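Local atomic coordinates of long form salivary protein D7L1 (Culex quinquefasciatus, PDB entry 6V4C), a protein that binds and sequesters host ADP, ATP and related adenine compounds, inhibiting platelet aggregation and hemostasis while the mosquito feeds on blood. Residues N68-N80 with I125-K139. Numbering follows the deposited sequence.
Sequences NIKQQYEAYKSDN and IYLLDSSVRDAIYKK. With ADP (adenosine-5'-diphosphate), chain B; EDO (1,2-ethanediol), chain K.
Leu-127 CD1 sits over the centre of one face of the Tyr-76 ring, 3.5 Å from the centroid. Ile-136 CD1 meets the same ring at Tyr-76 CD1, and Gln-72 O lies at its edge, in plane. The Tyr-126 ring carries Gln-72 CG on one face, a CH-pi contact set toward the rim, with Ile-69 CG2 at its edge. Tyr-126 OH is buried against Ile-69 CG1 (3.2 Å) and has no polar partner. Gln-72 CG lies anti to its backbone N (chi1 179°), which sets it on the ring; the bend at chi2 (69°) then turns NE2 to Ile-125 O, a weak bond of 3.4 Å. Gln-72 OE1 accepts from Met-6 N. One water lies 2.6 Å from Gln-72 O and 2.8 Å from Ile-125 O, and accepts from Asn-80 ND2. Asn-80 OD1 accepts from Val-82 N. Farther along, Asp-79 CB packs on Ile-136 CG1 (3.8 Å). Asp-79 OD1 takes Lys-139 NZ on its syn lone pair, a salt bridge of 2.6 Å. Leu-127, at positive phi, closes helix 121-125 as C-prime of a Schellman motif. Asp-129 then N-caps helix 130-139 through OD2. That helix packs Val-132 and Ile-136 against 79-80 and presents Arg-133 and Tyr-137 to ADP. The contact thus joins the all-helical PBP/GOBP fold to a wall of the nucleotide pocket.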
ATOM      1  N   ASN A  68      -0.321  13.400 -16.179  1.00 78.31           N
ATOM      2  CA  ASN A  68       0.071  12.546 -15.062  1.00 77.27           C
ATOM      3  C   ASN A  68       0.735  11.274 -15.568  1.00 73.46           C
ATOM      4  O   ASN A  68       1.797  10.875 -15.075  1.00 73.17           O
ATOM      5  CB  ASN A  68      -1.148  12.198 -14.205  1.00 75.73           C
ATOM      6  CG  ASN A  68      -1.630  13.367 -13.375  1.00 77.49           C
ATOM      7  OD1 ASN A  68      -0.973  14.405 -13.296  1.00 76.95           O
ATOM      8  ND2 ASN A  68      -2.779  13.198 -12.733  1.00 77.03           N
ATOM      9  N   ILE A  69       0.117  10.622 -16.555  1.00 79.01           N
ATOM     10  CA  ILE A  69       0.696   9.414 -17.137  1.00 78.37           C
ATOM     11  C   ILE A  69       2.037   9.725 -17.786  1.00 79.15           C
ATOM     12  O   ILE A  69       2.978   8.923 -17.726  1.00 76.77           O
ATOM     13  CB  ILE A  69      -0.293   8.772 -18.127  1.00 77.05           C
ATOM     14  CG1 ILE A  69      -1.653   8.570 -17.458  1.00 78.69           C
ATOM     15  CG2 ILE A  69       0.249   7.449 -18.640  1.00 76.59           C
ATOM     16  CD1 ILE A  69      -2.714   8.022 -18.383  1.00 81.24           C
ATOM     17  N   LYS A  70       2.148  10.897 -18.414  1.00 70.23           N
ATOM     18  CA  LYS A  70       3.431  11.316 -18.968  1.00 70.36           C
ATOM     19  C   LYS A  70       4.455  11.537 -17.863  1.00 67.79           C
ATOM     20  O   LYS A  70       5.632  11.190 -18.016  1.00 67.41           O
ATOM     21  N   GLN A  71       4.027  12.115 -16.740  1.00 77.84           N
ATOM     22  CA  GLN A  71       4.939  12.297 -15.615  1.00 82.43           C
ATOM     23  C   GLN A  71       5.382  10.955 -15.044  1.00 76.35           C
ATOM     24  O   GLN A  71       6.554  10.783 -14.687  1.00 74.79           O
ATOM     25  CB  GLN A  71       4.281  13.153 -14.534  1.00 82.95           C
ATOM     26  CG  GLN A  71       5.034  14.433 -14.212  1.00 88.40           C
ATOM     27  CD  GLN A  71       4.450  15.162 -13.018  1.00 92.12           C
ATOM     28  OE1 GLN A  71       3.231  15.264 -12.873  1.00 92.91           O
ATOM     29  NE2 GLN A  71       5.320  15.665 -12.148  1.00 92.39           N
ATOM     30  N   GLN A  72       4.461   9.992 -14.954  1.00 65.51           N
ATOM     31  CA  GLN A  72       4.826   8.666 -14.469  1.00 64.26           C
ATOM     32  C   GLN A  72       5.802   7.983 -15.416  1.00 63.84           C
ATOM     33  O   GLN A  72       6.755   7.329 -14.974  1.00 63.10           O
ATOM     34  CB  GLN A  72       3.575   7.809 -14.278  1.00 63.91           C
ATOM     35  CG  GLN A  72       3.859   6.395 -13.787  1.00 62.78           C
ATOM     36  CD  GLN A  72       4.364   6.356 -12.356  1.00 62.34           C
ATOM     37  OE1 GLN A  72       4.063   7.239 -11.554  1.00 62.89           O
ATOM     38  NE2 GLN A  72       5.137   5.326 -12.030  1.00 61.47           N
ATOM     39  N   TYR A  73       5.584   8.125 -16.727  1.00 64.42           N
ATOM     40  CA  TYR A  73       6.513   7.543 -17.690  1.00 64.26           C
ATOM     41  C   TYR A  73       7.887   8.192 -17.583  1.00 64.53           C
ATOM     42  O   TYR A  73       8.914   7.504 -17.578  1.00 64.01           O
ATOM     43  CB  TYR A  73       5.973   7.678 -19.117  1.00 65.08           C
ATOM     44  CG  TYR A  73       7.031   7.365 -20.150  1.00 65.28           C
ATOM     45  CD1 TYR A  73       7.344   6.052 -20.470  1.00 64.62           C
ATOM     46  CD2 TYR A  73       7.745   8.379 -20.777  1.00 67.01           C
ATOM     47  CE1 TYR A  73       8.324   5.756 -21.395  1.00 64.95           C
ATOM     48  CE2 TYR A  73       8.730   8.092 -21.703  1.00 68.15           C
ATOM     49  CZ  TYR A  73       9.013   6.776 -22.007  1.00 65.94           C
ATOM     50  OH  TYR A  73       9.989   6.476 -22.927  1.00 66.52           O
ATOM     51  N   GLU A  74       7.922   9.525 -17.503  1.00 70.31           N
ATOM     52  CA  GLU A  74       9.196  10.235 -17.471  1.00 71.82           C
ATOM     53  C   GLU A  74       9.999   9.905 -16.223  1.00 70.24           C
ATOM     54  O   GLU A  74      11.235   9.921 -16.259  1.00 69.69           O
ATOM     55  CB  GLU A  74       8.960  11.741 -17.560  1.00 77.23           C
ATOM     56  CG  GLU A  74       8.456  12.205 -18.913  1.00 80.93           C
ATOM     57  CD  GLU A  74       9.489  12.042 -20.009  1.00 82.89           C
ATOM     58  OE1 GLU A  74      10.675  12.348 -19.766  1.00 85.09           O
ATOM     59  OE2 GLU A  74       9.112  11.605 -21.115  1.00 82.38           O
ATOM     60  N   ALA A  75       9.319   9.603 -15.115  1.00 64.69           N
ATOM     61  CA  ALA A  75      10.020   9.391 -13.854  1.00 64.18           C
ATOM     62  C   ALA A  75      10.869   8.125 -13.869  1.00 63.24           C
ATOM     63  O   ALA A  75      11.843   8.028 -13.113  1.00 63.07           O
ATOM     64  CB  ALA A  75       9.019   9.355 -12.702  1.00 63.90           C
ATOM     65  N   TYR A  76      10.523   7.150 -14.710  1.00 62.75           N
ATOM     66  CA  TYR A  76      11.212   5.864 -14.724  1.00 61.95           C
ATOM     67  C   TYR A  76      11.494   5.389 -16.145  1.00 62.18           C
ATOM     68  O   TYR A  76      11.460   4.187 -16.420  1.00 61.62           O
ATOM     69  CB  TYR A  76      10.431   4.805 -13.945  1.00 61.05           C
ATOM     70  CG  TYR A  76      10.174   5.188 -12.508  1.00 60.92           C
ATOM     71  CD1 TYR A  76      11.081   4.864 -11.512  1.00 60.58           C
ATOM     72  CD2 TYR A  76       9.025   5.882 -12.150  1.00 61.29           C
ATOM     73  CE1 TYR A  76      10.854   5.219 -10.194  1.00 60.61           C
ATOM     74  CE2 TYR A  76       8.788   6.245 -10.838  1.00 61.35           C
ATOM     75  CZ  TYR A  76       9.706   5.911  -9.863  1.00 61.01           C
ATOM     76  OH  TYR A  76       9.476   6.267  -8.554  1.00 61.21           O
ATOM     77  N   LYS A  77      11.774   6.320 -17.058  1.00 66.49           N
ATOM     78  CA  LYS A  77      12.022   5.935 -18.444  1.00 65.29           C
ATOM     79  C   LYS A  77      13.299   5.118 -18.583  1.00 63.39           C
ATOM     80  O   LYS A  77      13.398   4.271 -19.476  1.00 63.84           O
ATOM     81  CB  LYS A  77      12.063   7.169 -19.351  1.00 66.47           C
ATOM     82  CG  LYS A  77      13.358   7.966 -19.282  1.00 68.48           C
ATOM     83  N   SER A  78      14.277   5.339 -17.707  1.00 70.53           N
ATOM     84  CA  SER A  78      15.505   4.555 -17.754  1.00 70.39           C
ATOM     85  C   SER A  78      15.296   3.110 -17.323  1.00 69.26           C
ATOM     86  O   SER A  78      16.218   2.300 -17.471  1.00 69.62           O
ATOM     87  CB  SER A  78      16.585   5.205 -16.885  1.00 72.78           C
ATOM     88  OG  SER A  78      16.219   5.187 -15.519  1.00 77.13           O
ATOM     89  N   ASP A  79      14.116   2.768 -16.806  1.00 64.86           N
ATOM     90  CA  ASP A  79      13.846   1.426 -16.306  1.00 63.94           C
ATOM     91  C   ASP A  79      12.578   0.788 -16.852  1.00 62.82           C
ATOM     92  O   ASP A  79      12.490  -0.447 -16.847  1.00 60.06           O
ATOM     93  CB  ASP A  79      13.773   1.425 -14.771  1.00 62.36           C
ATOM     94  CG  ASP A  79      15.121   1.670 -14.128  1.00 64.41           C
ATOM     95  OD1 ASP A  79      16.084   0.967 -14.497  1.00 65.04           O
ATOM     96  OD2 ASP A  79      15.219   2.567 -13.262  1.00 61.70           O
ATOM     97  N   ASN A  80      11.598   1.567 -17.319  1.00 60.84           N
ATOM     98  CA  ASN A  80      10.326   0.979 -17.730  1.00 61.36           C
ATOM     99  C   ASN A  80      10.424   0.199 -19.036  1.00 62.67           C
ATOM    100  O   ASN A  80       9.539  -0.618 -19.317  1.00 61.64           O
ATOM    101  CB  ASN A  80       9.217   2.038 -17.789  1.00 63.46           C
ATOM    102  CG  ASN A  80       9.569   3.221 -18.677  1.00 65.88           C
ATOM    103  OD1 ASN A  80      10.278   3.081 -19.676  1.00 68.54           O
ATOM    104  ND2 ASN A  80       9.069   4.395 -18.315  1.00 64.98           N
ATOM    105  N   ILE A 125       4.906   0.944 -17.349  1.00 57.19           N
ATOM    106  CA  ILE A 125       4.977   2.356 -16.986  1.00 57.58           C
ATOM    107  C   ILE A 125       4.669   2.551 -15.505  1.00 52.27           C
ATOM    108  O   ILE A 125       5.294   3.381 -14.834  1.00 52.83           O
ATOM    109  CB  ILE A 125       4.063   3.195 -17.897  1.00 58.96           C
ATOM    110  CG1 ILE A 125       4.634   3.242 -19.317  1.00 63.80           C
ATOM    111  CG2 ILE A 125       3.890   4.600 -17.343  1.00 60.60           C
ATOM    112  CD1 ILE A 125       3.878   4.155 -20.259  1.00 67.03           C
ATOM    113  N   TYR A 126       3.720   1.784 -14.971  1.00 51.75           N
ATOM    114  CA  TYR A 126       3.351   1.878 -13.565  1.00 54.04           C
ATOM    115  C   TYR A 126       4.083   0.864 -12.691  1.00 52.26           C
ATOM    116  O   TYR A 126       3.628   0.559 -11.584  1.00 47.34           O
ATOM    117  CB  TYR A 126       1.833   1.817 -13.396  1.00 48.67           C
ATOM    118  CG  TYR A 126       1.179   3.109 -13.834  1.00 57.03           C
ATOM    119  CD1 TYR A 126       0.951   3.372 -15.179  1.00 59.32           C
ATOM    120  CD2 TYR A 126       0.826   4.081 -12.907  1.00 55.17           C
ATOM    121  CE1 TYR A 126       0.371   4.560 -15.586  1.00 63.31           C
ATOM    122  CE2 TYR A 126       0.244   5.272 -13.304  1.00 59.59           C
ATOM    123  CZ  TYR A 126       0.019   5.505 -14.645  1.00 64.00           C
ATOM    124  OH  TYR A 126      -0.558   6.688 -15.048  1.00 66.30           O
ATOM    125  N   LEU A 127       5.209   0.338 -13.173  1.00 47.92           N
ATOM    126  CA  LEU A 127       6.172  -0.385 -12.344  1.00 47.96           C
ATOM    127  C   LEU A 127       5.573  -1.629 -11.690  1.00 43.90           C
ATOM    128  O   LEU A 127       6.024  -2.060 -10.627  1.00 44.37           O
ATOM    129  CB  LEU A 127       6.819   0.539 -11.305  1.00 45.47           C
ATOM    130  CG  LEU A 127       7.158   1.941 -11.821  1.00 46.26           C
ATOM    131  CD1 LEU A 127       7.821   2.796 -10.752  1.00 43.05           C
ATOM    132  CD2 LEU A 127       8.022   1.874 -13.076  1.00 45.71           C
ATOM    133  N   LEU A 128       4.546  -2.210 -12.311  1.00 49.43           N
ATOM    134  CA  LEU A 128       3.995  -3.475 -11.849  1.00 47.94           C
ATOM    135  C   LEU A 128       4.580  -4.675 -12.579  1.00 49.18           C
ATOM    136  O   LEU A 128       4.466  -5.803 -12.084  1.00 50.15           O
ATOM    137  CB  LEU A 128       2.471  -3.475 -11.982  1.00 49.76           C
ATOM    138  CG  LEU A 128       1.734  -2.506 -11.054  1.00 48.86           C
ATOM    139  CD1 LEU A 128       0.262  -2.442 -11.408  1.00 48.31           C
ATOM    140  CD2 LEU A 128       1.914  -2.918  -9.598  1.00 47.39           C
ATOM    141  N   ASP A 129       5.194  -4.458 -13.740  1.00 49.72           N
ATOM    142  CA  ASP A 129       5.905  -5.521 -14.437  1.00 50.50           C
ATOM    143  C   ASP A 129       7.046  -6.028 -13.562  1.00 47.70           C
ATOM    144  O   ASP A 129       7.803  -5.238 -12.995  1.00 46.27           O
ATOM    145  CB  ASP A 129       6.452  -4.974 -15.752  1.00 50.63           C
ATOM    146  CG  ASP A 129       7.274  -5.988 -16.506  1.00 55.82           C
ATOM    147  OD1 ASP A 129       6.684  -6.789 -17.263  1.00 59.38           O
ATOM    148  OD2 ASP A 129       8.512  -5.982 -16.342  1.00 51.14           O
ATOM    149  N   SER A 130       7.169  -7.357 -13.466  0.63 46.55           N
ATOM    150  CA  SER A 130       8.099  -7.951 -12.508  0.63 46.24           C
ATOM    151  C   SER A 130       9.539  -7.528 -12.773  0.63 45.99           C
ATOM    152  O   SER A 130      10.290  -7.242 -11.834  0.63 44.21           O
ATOM    153  CB  SER A 130       7.970  -9.474 -12.518  0.63 47.95           C
ATOM    154  OG  SER A 130       8.330 -10.004 -13.779  0.63 48.38           O
ATOM    155  N   SER A 131       9.946  -7.480 -14.046  1.00 48.86           N
ATOM    156  CA  SER A 131      11.327  -7.123 -14.361  1.00 50.85           C
ATOM    157  C   SER A 131      11.604  -5.647 -14.096  1.00 50.10           C
ATOM    158  O   SER A 131      12.667  -5.297 -13.571  1.00 48.27           O
ATOM    159  CB  SER A 131      11.656  -7.492 -15.806  1.00 52.67           C
ATOM    160  OG  SER A 131      11.617  -8.894 -15.980  1.00 54.18           O
ATOM    161  N   VAL A 132      10.670  -4.769 -14.462  1.00 47.63           N
ATOM    162  CA  VAL A 132      10.846  -3.346 -14.185  1.00 47.42           C
ATOM    163  C   VAL A 132      10.890  -3.104 -12.681  1.00 43.41           C
ATOM    164  O   VAL A 132      11.777  -2.412 -12.167  1.00 42.11           O
ATOM    165  CB  VAL A 132       9.739  -2.520 -14.863  1.00 48.96           C
ATOM    166  CG1 VAL A 132       9.817  -1.063 -14.424  1.00 49.10           C
ATOM    167  CG2 VAL A 132       9.848  -2.629 -16.372  1.00 51.01           C
ATOM    168  N   ARG A 133       9.982  -3.652 -11.953  1.00 43.69           N
ATOM    169  CA  ARG A 133       9.875  -3.506 -10.485  1.00 44.27           C
ATOM    170  C   ARG A 133      11.155  -3.959  -9.804  1.00 43.07           C
ATOM    171  O   ARG A 133      11.684  -3.247  -9.134  1.00 40.21           O
ATOM    172  CB  ARG A 133       8.680  -4.302 -10.033  1.00 42.38           C
ATOM    173  CG  ARG A 133       8.433  -4.386  -8.554  1.00 42.71           C
ATOM    174  CD  ARG A 133       7.474  -5.425  -8.106  1.00 42.07           C
ATOM    175  NE  ARG A 133       8.025  -6.699  -8.277  1.00 48.26           N
ATOM    176  CZ  ARG A 133       7.410  -7.767  -8.583  1.00 49.29           C
ATOM    177  NH1 ARG A 133       6.131  -7.783  -8.727  1.00 49.15           N
ATOM    178  NH2 ARG A 133       8.081  -8.848  -8.727  1.00 50.31           N
ATOM    179  N   ASP A 134      11.587  -5.148 -10.143  1.00 42.68           N
ATOM    180  CA  ASP A 134      12.725  -5.709  -9.425  1.00 43.22           C
ATOM    181  C   ASP A 134      14.018  -4.968  -9.733  1.00 42.64           C
ATOM    182  O   ASP A 134      14.861  -4.806  -8.844  1.00 40.14           O
ATOM    183  CB  ASP A 134      12.849  -7.205  -9.718  1.00 43.36           C
ATOM    184  CG  ASP A 134      11.741  -8.012  -9.070  1.00 50.97           C
ATOM    185  OD1 ASP A 134      11.132  -7.509  -8.095  1.00 47.04           O
ATOM    186  OD2 ASP A 134      11.475  -9.143  -9.526  1.00 52.30           O
ATOM    187  N   ALA A 135      14.194  -4.511 -10.975  1.00 38.47           N
ATOM    188  CA  ALA A 135      15.381  -3.728 -11.307  1.00 39.33           C
ATOM    189  C   ALA A 135      15.410  -2.422 -10.524  1.00 38.36           C
ATOM    190  O   ALA A 135      16.463  -2.008 -10.025  1.00 38.15           O
ATOM    191  CB  ALA A 135      15.431  -3.463 -12.812  1.00 41.59           C
ATOM    192  N   ILE A 136      14.257  -1.766 -10.393  1.00 39.87           N
ATOM    193  CA  ILE A 136      14.194  -0.523  -9.627  1.00 39.57           C
ATOM    194  C   ILE A 136      14.521  -0.775  -8.159  1.00 40.24           C
ATOM    195  O   ILE A 136      15.280  -0.017  -7.540  1.00 38.97           O
ATOM    196  CB  ILE A 136      12.827   0.157  -9.823  1.00 40.03           C
ATOM    197  CG1 ILE A 136      12.684   0.634 -11.270  1.00 45.08           C
ATOM    198  CG2 ILE A 136      12.643   1.309  -8.832  1.00 39.01           C
ATOM    199  CD1 ILE A 136      11.305   1.151 -11.613  1.00 48.18           C
ATOM    200  N   TYR A 137      13.968  -1.847  -7.581  1.00 40.35           N
ATOM    201  CA  TYR A 137      14.285  -2.191  -6.198  1.00 38.40           C
ATOM    202  C   TYR A 137      15.783  -2.400  -6.017  1.00 37.39           C
ATOM    203  O   TYR A 137      16.379  -1.903  -5.054  1.00 36.75           O
ATOM    204  CB  TYR A 137      13.528  -3.451  -5.771  1.00 37.25           C
ATOM    205  CG  TYR A 137      12.039  -3.281  -5.560  1.00 38.58           C
ATOM    206  CD1 TYR A 137      11.469  -2.023  -5.400  1.00 36.47           C
ATOM    207  CD2 TYR A 137      11.205  -4.389  -5.511  1.00 37.81           C
ATOM    208  CE1 TYR A 137      10.100  -1.877  -5.207  1.00 35.55           C
ATOM    209  CE2 TYR A 137       9.846  -4.255  -5.317  1.00 35.48           C
ATOM    210  CZ  TYR A 137       9.297  -2.998  -5.168  1.00 37.61           C
ATOM    211  OH  TYR A 137       7.941  -2.882  -4.974  1.00 36.87           O
ATOM    212  N   LYS A 138      16.411  -3.143  -6.934  1.00 38.23           N
ATOM    213  CA  LYS A 138      17.837  -3.427  -6.801  1.00 38.98           C
ATOM    214  C   LYS A 138      18.663  -2.152  -6.864  1.00 39.30           C
ATOM    215  O   LYS A 138      19.660  -2.012  -6.147  1.00 36.86           O
ATOM    216  CB  LYS A 138      18.288  -4.406  -7.885  1.00 39.43           C
ATOM    217  CG  LYS A 138      17.875  -5.845  -7.634  1.00 40.30           C
ATOM    218  CD  LYS A 138      18.526  -6.780  -8.645  1.00 40.49           C
ATOM    219  CE  LYS A 138      17.932  -8.180  -8.564  1.00 42.85           C
ATOM    220  NZ  LYS A 138      18.052  -8.758  -7.205  1.00 45.99           N
ATOM    221  N   LYS A 139      18.264  -1.209  -7.715  1.00 38.78           N
ATOM    222  CA  LYS A 139      19.010   0.030  -7.868  1.00 40.17           C
ATOM    223  C   LYS A 139      18.644   1.080  -6.829  1.00 39.97           C
ATOM    224  O   LYS A 139      19.354   2.085  -6.718  1.00 41.41           O
ATOM    225  CB  LYS A 139      18.813   0.594  -9.276  1.00 41.47           C
ATOM    226  CG  LYS A 139      19.368  -0.300 -10.373  1.00 44.62           C
ATOM    227  CD  LYS A 139      19.569   0.463 -11.671  1.00 50.80           C
ATOM    228  CE  LYS A 139      18.420   0.237 -12.627  1.00 54.54           C
ATOM    229  NZ  LYS A 139      18.599   1.002 -13.896  1.00 54.43           N
TER
HETATM  230  PB  ADP B 301       5.812 -11.918  -9.036  1.00101.52           P
HETATM  231  O1B ADP B 301       7.097 -12.250  -9.403  1.00 91.20           O
HETATM  232  O2B ADP B 301       4.854 -12.925  -9.292  1.00 96.22           O
HETATM  233  O3B ADP B 301       5.418 -10.726  -9.587  1.00 68.12           O
HETATM  234  PA  ADP B 301       4.881 -12.842  -6.442  1.00 79.03           P
HETATM  235  O1A ADP B 301       5.522 -14.017  -5.781  1.00 84.75           O
HETATM  236  O2A ADP B 301       3.708 -13.258  -7.115  1.00 83.86           O
HETATM  237  O3A ADP B 301       5.805 -12.123  -7.448  1.00 90.78           O
HETATM  238  O5' ADP B 301       4.590 -11.524  -5.734  1.00 65.88           O
HETATM  239  C5' ADP B 301       4.106 -10.387  -6.415  1.00 50.69           C
HETATM  240  C4' ADP B 301       3.402  -9.429  -5.483  1.00 45.00           C
HETATM  241  O4' ADP B 301       4.303  -8.553  -4.854  1.00 38.50           O
HETATM  242  C3' ADP B 301       2.489  -8.393  -6.097  1.00 46.23           C
HETATM  243  O3' ADP B 301       1.209  -8.880  -6.332  1.00 47.88           O
HETATM  244  C2' ADP B 301       2.526  -7.197  -5.151  1.00 42.59           C
HETATM  245  O2' ADP B 301       1.402  -7.162  -4.379  1.00 44.13           O
HETATM  246  C1' ADP B 301       3.633  -7.550  -4.214  1.00 41.77           C
HETATM  247  N9  ADP B 301       4.570  -6.503  -3.952  1.00 34.48           N
HETATM  248  C8  ADP B 301       5.253  -5.849  -4.873  1.00 34.32           C
HETATM  249  N7  ADP B 301       6.064  -4.993  -4.408  1.00 35.00           N
HETATM  250  C5  ADP B 301       5.913  -5.061  -3.077  1.00 34.60           C
HETATM  251  C6  ADP B 301       6.502  -4.395  -2.008  1.00 29.09           C
HETATM  252  N6  ADP B 301       7.393  -3.472  -2.117  1.00 30.55           N
HETATM  253  N1  ADP B 301       6.114  -4.703  -0.796  1.00 34.69           N
HETATM  254  C2  ADP B 301       5.198  -5.609  -0.647  1.00 34.44           C
HETATM  255  N3  ADP B 301       4.603  -6.299  -1.551  1.00 33.62           N
HETATM  256  C4  ADP B 301       4.990  -6.000  -2.770  1.00 34.58           C
HETATM  257  C1  EDO K 310      11.541  -3.968 -19.184  0.82 61.35           C
HETATM  258  O1  EDO K 310      11.292  -5.307 -18.876  0.82 58.27           O
HETATM  259  C2  EDO K 310      12.912  -3.873 -18.801  0.82 62.80           C
HETATM  260  O2  EDO K 310      13.485  -2.692 -18.795  0.82 58.26           O
HETATM  261  O   HOH W   1       7.318   4.982 -15.833  1.00 55.72           O